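Local coordinates for phosphoribosylaminoimidazole carboxylase, ATPase subunit (Thermotoga maritima, PDB 3AX6), which probably catalyses the ATP-dependent carboxylation of 5-aminoimidazole ribonucleotide with bicarbonate to N5-carboxyaminoimidazole ribonucleotide, a step of de novo purine synthesis, at residues L12-T17 with G39-E44; M23-I28 with Q280-I285; K222-I227 with G251-N256. All blocks are in the same frame, centred on the assembly; numbering follows the deposited sequence.

From the N terminus, helix 11-22 leads through strand 26-31 to helix 37-41, and contact 1 closes this excursion by bringing 12-17 against 39-44 in the preATP-grasp domain. Contact 2 starts inside that loop and ties the turn between helix 11-22 and strand 26-31 to helix 277-285, far along the chain, so the two cross; their centres lie about 11 Å apart, and Asp43 and Glu44 of contact 1 bond to Val27 and Tyr26 of contact 2. Contact 3 is nested in the long loop that contact 2 closes. It joins helix 218-235 to strand 253-259 in the ATP-grasp domain, its centre about 34 Å from that of contact 1 and 30 Å from that of contact 2.

Contact 1 of 3, residues L12-T17 with G39-E44; sequences LGKMMT and GQVADE
Thr17 turns its hydroxyl beside its own backbone N (chi1 -66°), which leaves CG2 pointing at Val41 and Ala42. Val41, at chi1 -61°, places CG2 between its backbone N and carbonyl carbon, and this branch does the touching from the other side. The two methyls meet at 3.8 Å, Thr17 CG2 to Val41 CG2. Thr17 CG2 also lies 3.7 Å from Val41 O and 3.7 Å from Ala42 CA, so one methyl rests on backbone as well as side chain. Lys14, one turn earlier on the helix, crosses Val41 at about a right angle: its CG is 3.9 Å from Val41 CG2, and its extended chain carries the ammonium onward. There a water accepts from Lys14 NZ at 2.8 Å and donates to Gln40 OE1 at 3.0 Å, a polar bridge beside the apolar patch.

Thr17 OG1 donates to Gly13 O over 2.6 Å, tilted 34° from the carbonyl plane, and Thr17 N reaches the same oxygen from the opposite face. Two donors of one residue thus grip one carbonyl; the bond from OG1 fixes the rotation of the threonine and keeps its methyl aimed at Val41 and Ala42.

The contact joins helix 11-22 to the end of helix 37-41 beside the parallel sheet of the Rossmann-like preATP-grasp domain. Gly13 is the last glycine of a possible Rossmann-type GxGxxG motif, although the contact lies away from the ADP site. Thr17 and Ala42 also touch Val27 of strand 26-31, and Val41 packs on Val41 of the second subunit.

The division of labour is chemical: aliphatic carbons make the direct junction, with one methyl resting on backbone, the buried hydroxyl is satisfied within its own helix, and the lysine's ammonium is linked to Gln40 OE1 through a water.

Contact 2 of 3, residues M23-I28 with Q280-I285; sequences MGFYVI and QHIRAI
This is a buried apolar contact in which the turn between helix 11-22 and strand 26-31 of the preATP-grasp domain, where Met23 and Phe25 sit, meets Ile282 and Arg283 of helix 277-285, more than 250 residues further on. It lies next to strand 3-7, whose Ile4 touches both Phe25 and Ile282. The CG2 methyl of Ile282 is the shared point: it lies 3.8 Å from Phe25 CE2, approaching the ring obliquely, and 4.1 Å from the selenium (SE) of Met23, a selenomethionine in this crystal. Met23 has CG anti to its backbone N (chi1 -155°) and bends at its last torsion, which sets CE 4.1 Å from Arg283 CG. Its chain runs past Ile282 in the opposite direction but crosses Arg283 at about a right angle.

The turn is a Schellman motif with Gly24, at positive phi, as the C-prime residue: Phe25 N bonds to Ala20 O and Gly24 N to Lys21 O. Ending the helix this way leads the chain into strand 26-31 of the parallel sheet. The same turn places Met23 O 4.1 Å above one face of the Phe25 ring, offset toward its rim.

Arg283 lends only the aliphatic start of its chain here. Its guanidinium forms a salt bridge with Glu279 and donates from NH2 to Leu328 O of the second subunit, whose Leu323 also packs on Met23.

Contact 3 of 3, residues K222-I227 with G251-N256; sequences KIAREI and GEILVN. With ADP (adenosine-5'-diphosphate), chain E.
Helix 218-235 packs on strand 253-259, a strand of the large antiparallel sheet next to strand 239-248, within the ATP-grasp domain; the same strand carries Asn256 into the ADP pocket. Over these short segments the helix and strand axes approach to 9.1 Å and their directions differ by 38°. Ile253 supplies most of the strand's side of the contact. Its CG1 stands anti to the carbonyl carbon, and the chain continues extended to CD1, which arrives beside the first turn of 222-227. That methyl lies 3.9 Å from Ile223 CG2 and 4.2 Å from Ala224 CB, and it also approaches the backbone there, with Ala224 N 4.0 Å from Ile253 CD1. The other branch serves Ile227, whose CG1 is 4.3 Å from Ile253 CG2. Ile253 therefore divides its two branches between successive helical turns, and Met245 of the adjoining strand 239-248 touches Ala224, Ile227 and Ile253 alike.

Three residues along the strand, Asn256 turns to the nucleotide. Its ND2 makes two weak hydrogen bonds, each 3.4 Å, to O1A and O2A of the ADP alpha-phosphate, with N-H...O angles of 145° and 154°. Asn256 OD1 also lies close, 3.3 Å from ADP O1A, as a neighbour and not as a bonding partner. Glu169, Glu177, Val172, Lys138 and Glu170 supply further hydrogen bonds to the nucleotide. An alanine here removes the amide, and the alpha-phosphate would probably lose its two weak bonds from ND2.

The chemistry is split along one strand: purely apolar branches seat it against the helix, whereas its pocket end offers N-H groups to phosphate oxygens, a long and forked approach that is consistent with a modest hold from this residue, among several that grip the nucleotide.

Contact 1 of 3, residues L12-T17 with G39-E44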
loop_
_atom_site.group_PDB
_atom_site.type_symbol
_atom_site.label_atom_id
_atom_site.label_comp_id
_atom_site.label_asym_id
_atom_site.label_seq_id
_atom_site.Cartn_x
_atom_site.Cartn_y
_atom_site.Cartn_z
ATOM N N LEU A 12 -3.907 -9.586 -9.353
ATOM C CA LEU A 12 -5.097 -8.977 -8.766
ATOM C C LEU A 12 -5.383 -9.639 -7.426
ATOM O O LEU A 12 -5.559 -8.966 -6.416
ATOM C CB LEU A 12 -6.305 -9.139 -9.690
ATOM C CG LEU A 12 -6.219 -8.370 -11.010
ATOM C CD1 LEU A 12 -7.386 -8.728 -11.906
ATOM C CD2 LEU A 12 -6.202 -6.878 -10.713
ATOM N N GLY A 13 -5.419 -10.964 -7.423
ATOM C CA GLY A 13 -5.680 -11.679 -6.195
ATOM C C GLY A 13 -4.642 -11.409 -5.117
ATOM O O GLY A 13 -4.952 -11.446 -3.925
ATOM N N LYS A 14 -3.406 -11.144 -5.524
ATOM C CA LYS A 14 -2.357 -10.876 -4.554
ATOM C C LYS A 14 -2.636 -9.539 -3.894
ATOM O O LYS A 14 -2.561 -9.411 -2.678
ATOM C CB LYS A 14 -0.991 -10.835 -5.231
ATOM C CG LYS A 14 0.142 -10.400 -4.308
ATOM C CD LYS A 14 1.473 -10.442 -5.036
ATOM C CE LYS A 14 2.617 -9.980 -4.157
ATOM N NZ LYS A 14 3.903 -10.276 -4.844
HETATM N N MSE A 15 -2.965 -8.543 -4.711
HETATM C CA MSE A 15 -3.264 -7.210 -4.210
HETATM C C MSE A 15 -4.505 -7.239 -3.323
HETATM O O MSE A 15 -4.581 -6.506 -2.339
HETATM C CB MSE A 15 -3.421 -6.246 -5.387
HETATM C CG MSE A 15 -2.139 -6.158 -6.211
HETATM SE SE MSE A 15 -2.227 -5.155 -7.868
HETATM C CE MSE A 15 -1.820 -3.417 -7.143
HETATM N N MSE A 16 -5.468 -8.096 -3.658
HETATM C CA MSE A 16 -6.679 -8.244 -2.842
HETATM C C MSE A 16 -6.264 -8.912 -1.525
HETATM O O MSE A 16 -6.663 -8.494 -0.438
HETATM C CB MSE A 16 -7.710 -9.151 -3.532
HETATM C CG MSE A 16 -8.368 -8.602 -4.790
HETATM SE SE MSE A 16 -9.510 -9.948 -5.628
HETATM C CE MSE A 16 -10.473 -10.488 -4.073
ATOM N N THR A 17 -5.466 -9.969 -1.645
ATOM C CA THR A 17 -4.983 -10.711 -0.489
ATOM C C THR A 17 -4.329 -9.780 0.539
ATOM O O THR A 17 -4.736 -9.766 1.707
ATOM C CB THR A 17 -3.958 -11.808 -0.910
ATOM O OG1 THR A 17 -4.614 -12.815 -1.693
ATOM C CG2 THR A 17 -3.332 -12.452 0.316
ATOM N N GLY A 39 -0.924 -16.745 -3.350
ATOM C CA GLY A 39 -0.741 -17.767 -2.337
ATOM C C GLY A 39 0.475 -17.521 -1.459
ATOM O O GLY A 39 0.464 -17.829 -0.267
ATOM N N GLN A 40 1.528 -16.962 -2.045
ATOM C CA GLN A 40 2.745 -16.679 -1.296
ATOM C C GLN A 40 2.559 -15.707 -0.121
ATOM O O GLN A 40 3.268 -15.803 0.883
ATOM C CB GLN A 40 3.811 -16.130 -2.232
ATOM C CG GLN A 40 4.381 -17.156 -3.178
ATOM C CD GLN A 40 5.523 -16.597 -3.993
ATOM O OE1 GLN A 40 5.339 -15.672 -4.788
ATOM N NE2 GLN A 40 6.714 -17.148 -3.796
ATOM N N VAL A 41 1.614 -14.778 -0.247
ATOM C CA VAL A 41 1.373 -13.805 0.811
ATOM C C VAL A 41 0.055 -14.039 1.551
ATOM O O VAL A 41 -0.339 -13.249 2.417
ATOM C CB VAL A 41 1.418 -12.362 0.252
ATOM C CG1 VAL A 41 2.797 -12.096 -0.340
ATOM C CG2 VAL A 41 0.336 -12.158 -0.809
ATOM N N ALA A 42 -0.617 -15.135 1.209
ATOM C CA ALA A 42 -1.872 -15.499 1.851
ATOM C C ALA A 42 -1.533 -16.390 3.043
ATOM O O ALA A 42 -0.357 -16.608 3.344
ATOM C CB ALA A 42 -2.773 -16.247 0.866
ATOM N N ASP A 43 -2.553 -16.899 3.722
ATOM C CA ASP A 43 -2.337 -17.769 4.875
ATOM C C ASP A 43 -2.230 -19.225 4.420
ATOM O O ASP A 43 -1.474 -20.010 4.982
ATOM C CB ASP A 43 -3.491 -17.613 5.865
ATOM C CG ASP A 43 -3.550 -16.230 6.473
ATOM O OD1 ASP A 43 -2.887 -16.009 7.511
ATOM O OD2 ASP A 43 -4.248 -15.361 5.902
ATOM N N GLU A 44 -2.997 -19.566 3.390
ATOM C CA GLU A 44 -3.019 -20.911 2.831
ATOM C C GLU A 44 -3.354 -20.838 1.349
ATOM O O GLU A 44 -3.930 -19.855 0.881
ATOM C CB GLU A 44 -4.105 -21.756 3.488
ATOM C CG GLU A 44 -3.949 -22.045 4.956
ATOM C CD GLU A 44 -5.165 -22.770 5.487
ATOM O OE1 GLU A 44 -5.627 -23.708 4.808
ATOM O OE2 GLU A 44 -5.663 -22.410 6.573
HETATM O O HOH W 1 4.096 -13.018 -4.285
#

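Contact 2 of 3, residues M23-I28 with Q280-I285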
loop_
_atom_site.group_PDB
_atom_site.type_symbol
_atom_site.label_atom_id
_atom_site.label_comp_id
_atom_site.label_asym_id
_atom_site.label_seq_id
_atom_site.Cartn_x
_atom_site.Cartn_y
_atom_site.Cartn_z
HETATM N N MSE A 23 -6.783 -5.735 6.766
HETATM C CA MSE A 23 -7.994 -5.400 7.503
HETATM C C MSE A 23 -8.256 -6.423 8.602
HETATM O O MSE A 23 -9.283 -6.375 9.273
HETATM C CB MSE A 23 -9.184 -5.314 6.540
HETATM C CG MSE A 23 -10.325 -4.423 7.028
HETATM SE SE MSE A 23 -11.650 -4.033 5.644
HETATM C CE MSE A 23 -10.435 -3.300 4.319
ATOM N N GLY A 24 -7.308 -7.341 8.777
ATOM C CA GLY A 24 -7.429 -8.359 9.808
ATOM C C GLY A 24 -8.132 -9.648 9.416
ATOM O O GLY A 24 -8.595 -10.392 10.276
ATOM N N PHE A 25 -8.216 -9.934 8.126
ATOM C CA PHE A 25 -8.880 -11.147 7.700
ATOM C C PHE A 25 -7.910 -12.277 7.397
ATOM O O PHE A 25 -6.731 -12.054 7.122
ATOM C CB PHE A 25 -9.742 -10.859 6.472
ATOM C CG PHE A 25 -10.887 -9.935 6.746
ATOM C CD1 PHE A 25 -11.923 -10.326 7.586
ATOM C CD2 PHE A 25 -10.929 -8.668 6.177
ATOM C CE1 PHE A 25 -12.986 -9.466 7.855
ATOM C CE2 PHE A 25 -11.983 -7.805 6.439
ATOM C CZ PHE A 25 -13.015 -8.205 7.281
ATOM N N TYR A 26 -8.421 -13.499 7.457
ATOM C CA TYR A 26 -7.627 -14.680 7.173
ATOM C C TYR A 26 -7.942 -15.004 5.718
ATOM O O TYR A 26 -9.111 -15.046 5.343
ATOM C CB TYR A 26 -8.076 -15.835 8.066
ATOM C CG TYR A 26 -7.203 -17.062 7.992
ATOM C CD1 TYR A 26 -6.078 -17.186 8.803
ATOM C CD2 TYR A 26 -7.513 -18.112 7.131
ATOM C CE1 TYR A 26 -5.286 -18.328 8.768
ATOM C CE2 TYR A 26 -6.722 -19.264 7.087
ATOM C CZ TYR A 26 -5.614 -19.362 7.911
ATOM O OH TYR A 26 -4.842 -20.495 7.905
ATOM N N VAL A 27 -6.920 -15.222 4.893
ATOM C CA VAL A 27 -7.166 -15.523 3.487
ATOM C C VAL A 27 -6.618 -16.840 2.977
ATOM O O VAL A 27 -5.462 -17.195 3.211
ATOM C CB VAL A 27 -6.627 -14.419 2.561
ATOM C CG1 VAL A 27 -5.149 -14.207 2.816
ATOM C CG2 VAL A 27 -6.847 -14.812 1.104
ATOM N N ILE A 28 -7.474 -17.558 2.267
ATOM C CA ILE A 28 -7.119 -18.828 1.671
ATOM C C ILE A 28 -7.289 -18.637 0.158
ATOM O O ILE A 28 -8.374 -18.282 -0.315
ATOM C CB ILE A 28 -8.020 -19.976 2.243
ATOM C CG1 ILE A 28 -8.244 -21.069 1.196
ATOM C CG2 ILE A 28 -9.334 -19.416 2.748
ATOM C CD1 ILE A 28 -7.005 -21.857 0.850
ATOM N N GLN A 280 -11.424 -1.325 -1.089
ATOM C CA GLN A 280 -12.843 -1.095 -1.340
ATOM C C GLN A 280 -13.573 -2.408 -1.609
ATOM O O GLN A 280 -14.676 -2.638 -1.100
ATOM C CB GLN A 280 -13.007 -0.148 -2.533
ATOM C CG GLN A 280 -14.373 0.504 -2.637
ATOM C CD GLN A 280 -14.630 1.485 -1.506
ATOM O OE1 GLN A 280 -14.845 1.092 -0.358
ATOM N NE2 GLN A 280 -14.592 2.771 -1.824
ATOM N N HIS A 281 -12.945 -3.268 -2.407
ATOM C CA HIS A 281 -13.514 -4.562 -2.751
ATOM C C HIS A 281 -13.726 -5.419 -1.504
ATOM O O HIS A 281 -14.762 -6.087 -1.365
ATOM C CB HIS A 281 -12.596 -5.294 -3.733
ATOM C CG HIS A 281 -13.165 -6.581 -4.246
ATOM N ND1 HIS A 281 -14.298 -6.633 -5.032
ATOM C CD2 HIS A 281 -12.765 -7.865 -4.075
ATOM C CE1 HIS A 281 -14.571 -7.893 -5.321
ATOM N NE2 HIS A 281 -13.657 -8.660 -4.752
ATOM N N ILE A 282 -12.744 -5.402 -0.604
ATOM C CA ILE A 282 -12.841 -6.172 0.631
ATOM C C ILE A 282 -13.983 -5.622 1.472
ATOM O O ILE A 282 -14.799 -6.382 1.997
ATOM C CB ILE A 282 -11.537 -6.108 1.469
ATOM C CG1 ILE A 282 -10.353 -6.645 0.657
ATOM C CG2 ILE A 282 -11.703 -6.922 2.750
ATOM C CD1 ILE A 282 -10.569 -8.028 0.081
ATOM N N ARG A 283 -14.043 -4.301 1.598
ATOM C CA ARG A 283 -15.116 -3.676 2.365
ATOM C C ARG A 283 -16.483 -4.094 1.827
ATOM O O ARG A 283 -17.374 -4.448 2.595
ATOM C CB ARG A 283 -15.031 -2.144 2.310
ATOM C CG ARG A 283 -13.864 -1.498 3.071
ATOM C CD ARG A 283 -14.140 -0.006 3.210
ATOM N NE ARG A 283 -12.990 0.783 3.628
ATOM C CZ ARG A 283 -13.067 1.801 4.479
ATOM N NH1 ARG A 283 -14.241 2.140 5.000
ATOM N NH2 ARG A 283 -11.979 2.486 4.807
ATOM N N ALA A 284 -16.639 -4.068 0.506
ATOM C CA ALA A 284 -17.911 -4.409 -0.103
ATOM C C ALA A 284 -18.329 -5.867 0.066
ATOM O O ALA A 284 -19.483 -6.147 0.399
ATOM C CB ALA A 284 -17.904 -4.031 -1.579
ATOM N N ILE A 285 -17.413 -6.803 -0.150
ATOM C CA ILE A 285 -17.803 -8.202 -0.019
ATOM C C ILE A 285 -18.002 -8.617 1.439
ATOM O O ILE A 285 -18.629 -9.644 1.714
ATOM C CB ILE A 285 -16.792 -9.151 -0.692
ATOM C CG1 ILE A 285 -15.487 -9.195 0.102
ATOM C CG2 ILE A 285 -16.548 -8.699 -2.123
ATOM C CD1 ILE A 285 -14.478 -10.197 -0.450
#

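Contact 3 of 3, residues K222-I227 with G251-N256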
loop_
_atom_site.group_PDB
_atom_site.type_symbol
_atom_site.label_atom_id
_atom_site.label_comp_id
_atom_site.label_asym_id
_atom_site.label_seq_id
_atom_site.Cartn_x
_atom_site.Cartn_y
_atom_site.Cartn_z
ATOM N N LYS A 222 -20.227 13.557 -14.978
ATOM C CA LYS A 222 -21.394 13.381 -14.127
ATOM C C LYS A 222 -22.295 12.259 -14.641
ATOM O O LYS A 222 -22.737 11.406 -13.870
ATOM C CB LYS A 222 -22.169 14.697 -14.036
ATOM C CG LYS A 222 -23.420 14.644 -13.167
ATOM C CD LYS A 222 -23.941 16.049 -12.878
ATOM C CE LYS A 222 -25.265 16.025 -12.124
ATOM N NZ LYS A 222 -26.352 15.420 -12.949
ATOM N N ILE A 223 -22.557 12.254 -15.943
ATOM C CA ILE A 223 -23.401 11.227 -16.549
ATOM C C ILE A 223 -22.729 9.849 -16.546
ATOM O O ILE A 223 -23.396 8.835 -16.357
ATOM C CB ILE A 223 -23.774 11.608 -18.005
ATOM C CG1 ILE A 223 -24.759 12.779 -17.990
ATOM C CG2 ILE A 223 -24.362 10.394 -18.746
ATOM C CD1 ILE A 223 -25.165 13.263 -19.380
ATOM N N ALA A 224 -21.414 9.820 -16.758
ATOM C CA ALA A 224 -20.659 8.565 -16.767
ATOM C C ALA A 224 -20.721 7.871 -15.404
ATOM O O ALA A 224 -20.828 6.645 -15.327
ATOM C CB ALA A 224 -19.201 8.829 -17.150
ATOM N N ARG A 225 -20.643 8.664 -14.336
ATOM C CA ARG A 225 -20.691 8.133 -12.979
ATOM C C ARG A 225 -22.112 7.690 -12.670
ATOM O O ARG A 225 -22.322 6.760 -11.898
ATOM C CB ARG A 225 -20.222 9.188 -11.966
ATOM C CG ARG A 225 -18.751 9.579 -12.125
ATOM C CD ARG A 225 -18.276 10.596 -11.081
ATOM N NE ARG A 225 -18.275 10.050 -9.724
ATOM C CZ ARG A 225 -17.335 10.295 -8.810
ATOM N NH1 ARG A 225 -16.303 11.082 -9.101
ATOM N NH2 ARG A 225 -17.418 9.746 -7.602
ATOM N N GLU A 226 -23.084 8.356 -13.288
ATOM C CA GLU A 226 -24.487 8.012 -13.095
ATOM C C GLU A 226 -24.796 6.696 -13.824
ATOM O O GLU A 226 -25.437 5.806 -13.262
ATOM C CB GLU A 226 -25.392 9.136 -13.625
ATOM C CG GLU A 226 -25.314 10.434 -12.819
ATOM C CD GLU A 226 -26.178 11.565 -13.386
ATOM O OE1 GLU A 226 -26.195 12.656 -12.775
ATOM O OE2 GLU A 226 -26.838 11.371 -14.435
ATOM N N ILE A 227 -24.332 6.575 -15.065
ATOM C CA ILE A 227 -24.562 5.364 -15.843
ATOM C C ILE A 227 -23.951 4.166 -15.122
ATOM O O ILE A 227 -24.599 3.140 -14.935
ATOM C CB ILE A 227 -23.904 5.443 -17.247
ATOM C CG1 ILE A 227 -24.376 6.692 -17.995
ATOM C CG2 ILE A 227 -24.230 4.188 -18.042
ATOM C CD1 ILE A 227 -25.840 6.736 -18.262
ATOM N N GLY A 251 -21.812 13.056 -28.498
ATOM C CA GLY A 251 -22.142 13.318 -27.103
ATOM C C GLY A 251 -22.911 12.307 -26.271
ATOM O O GLY A 251 -23.467 12.672 -25.241
ATOM N N GLU A 252 -22.947 11.045 -26.686
ATOM C CA GLU A 252 -23.672 10.033 -25.924
ATOM C C GLU A 252 -22.687 9.165 -25.143
ATOM O O GLU A 252 -21.562 8.920 -25.594
ATOM C CB GLU A 252 -24.470 9.111 -26.853
ATOM C CG GLU A 252 -25.167 9.774 -28.033
ATOM C CD GLU A 252 -25.258 8.841 -29.245
ATOM O OE1 GLU A 252 -24.222 8.616 -29.926
ATOM O OE2 GLU A 252 -26.365 8.321 -29.508
ATOM N N ILE A 253 -23.109 8.695 -23.977
ATOM C CA ILE A 253 -22.261 7.811 -23.187
ATOM C C ILE A 253 -22.934 6.439 -23.122
ATOM O O ILE A 253 -24.023 6.295 -22.581
ATOM C CB ILE A 253 -22.014 8.384 -21.790
ATOM C CG1 ILE A 253 -21.182 9.666 -21.931
ATOM C CG2 ILE A 253 -21.283 7.356 -20.915
ATOM C CD1 ILE A 253 -20.902 10.367 -20.647
ATOM N N LEU A 254 -22.278 5.448 -23.723
ATOM C CA LEU A 254 -22.787 4.080 -23.794
ATOM C C LEU A 254 -21.888 3.118 -23.022
ATOM O O LEU A 254 -20.670 3.273 -23.020
ATOM C CB LEU A 254 -22.850 3.635 -25.265
ATOM C CG LEU A 254 -23.836 4.299 -26.243
ATOM C CD1 LEU A 254 -23.832 5.795 -26.068
ATOM C CD2 LEU A 254 -23.468 3.947 -27.677
ATOM N N VAL A 255 -22.478 2.136 -22.351
ATOM C CA VAL A 255 -21.658 1.169 -21.634
ATOM C C VAL A 255 -21.339 -0.020 -22.548
ATOM O O VAL A 255 -22.224 -0.656 -23.128
ATOM C CB VAL A 255 -22.327 0.693 -20.330
ATOM C CG1 VAL A 255 -23.788 0.463 -20.552
ATOM C CG2 VAL A 255 -21.657 -0.585 -19.846
ATOM N N ASN A 256 -20.051 -0.302 -22.669
ATOM C CA ASN A 256 -19.551 -1.370 -23.520
ATOM C C ASN A 256 -19.226 -2.667 -22.789
ATOM O O ASN A 256 -19.515 -3.754 -23.289
ATOM C CB ASN A 256 -18.302 -0.873 -24.258
ATOM C CG ASN A 256 -17.537 -1.988 -24.940
ATOM O OD1 ASN A 256 -18.082 -2.709 -25.767
ATOM N ND2 ASN A 256 -16.264 -2.126 -24.601
HETATM P PB ADP E . -12.538 -6.743 -25.809
HETATM O O1B ADP E . -12.451 -5.789 -24.667
HETATM O O2B ADP E . -11.128 -6.734 -26.609
HETATM O O3B ADP E . -12.861 -8.280 -25.205
HETATM P PA ADP E . -14.211 -4.786 -26.870
HETATM O O1A ADP E . -15.687 -4.736 -26.742
HETATM O O2A ADP E . -13.558 -3.917 -25.665
HETATM O O3A ADP E . -13.750 -6.369 -26.857
HETATM O "O5'" ADP E . -13.806 -4.178 -28.325
HETATM C "C5'" ADP E . -12.465 -3.666 -28.258
HETATM C "C4'" ADP E . -12.360 -2.331 -29.005
HETATM O "O4'" ADP E . -13.158 -2.355 -30.234
HETATM C "C3'" ADP E . -12.895 -1.165 -28.156
HETATM O "O3'" ADP E . -11.893 -0.626 -27.281
HETATM C "C2'" ADP E . -13.385 -0.177 -29.212
HETATM O "O2'" ADP E . -12.342 0.713 -29.613
HETATM C "C1'" ADP E . -13.868 -1.085 -30.361
HETATM N N9 ADP E . -15.334 -1.267 -30.334
HETATM C C8 ADP E . -16.056 -2.108 -29.522
HETATM N N7 ADP E . -17.327 -2.002 -29.769
HETATM C C5 ADP E . -17.516 -1.094 -30.750
HETATM C C6 ADP E . -18.648 -0.563 -31.427
HETATM N N6 ADP E . -19.916 -0.989 -31.104
HETATM N N1 ADP E . -18.460 0.364 -32.392
HETATM C C2 ADP E . -17.237 0.793 -32.721
HETATM N N3 ADP E . -16.147 0.322 -32.108
HETATM C C4 ADP E . -16.239 -0.608 -31.130
#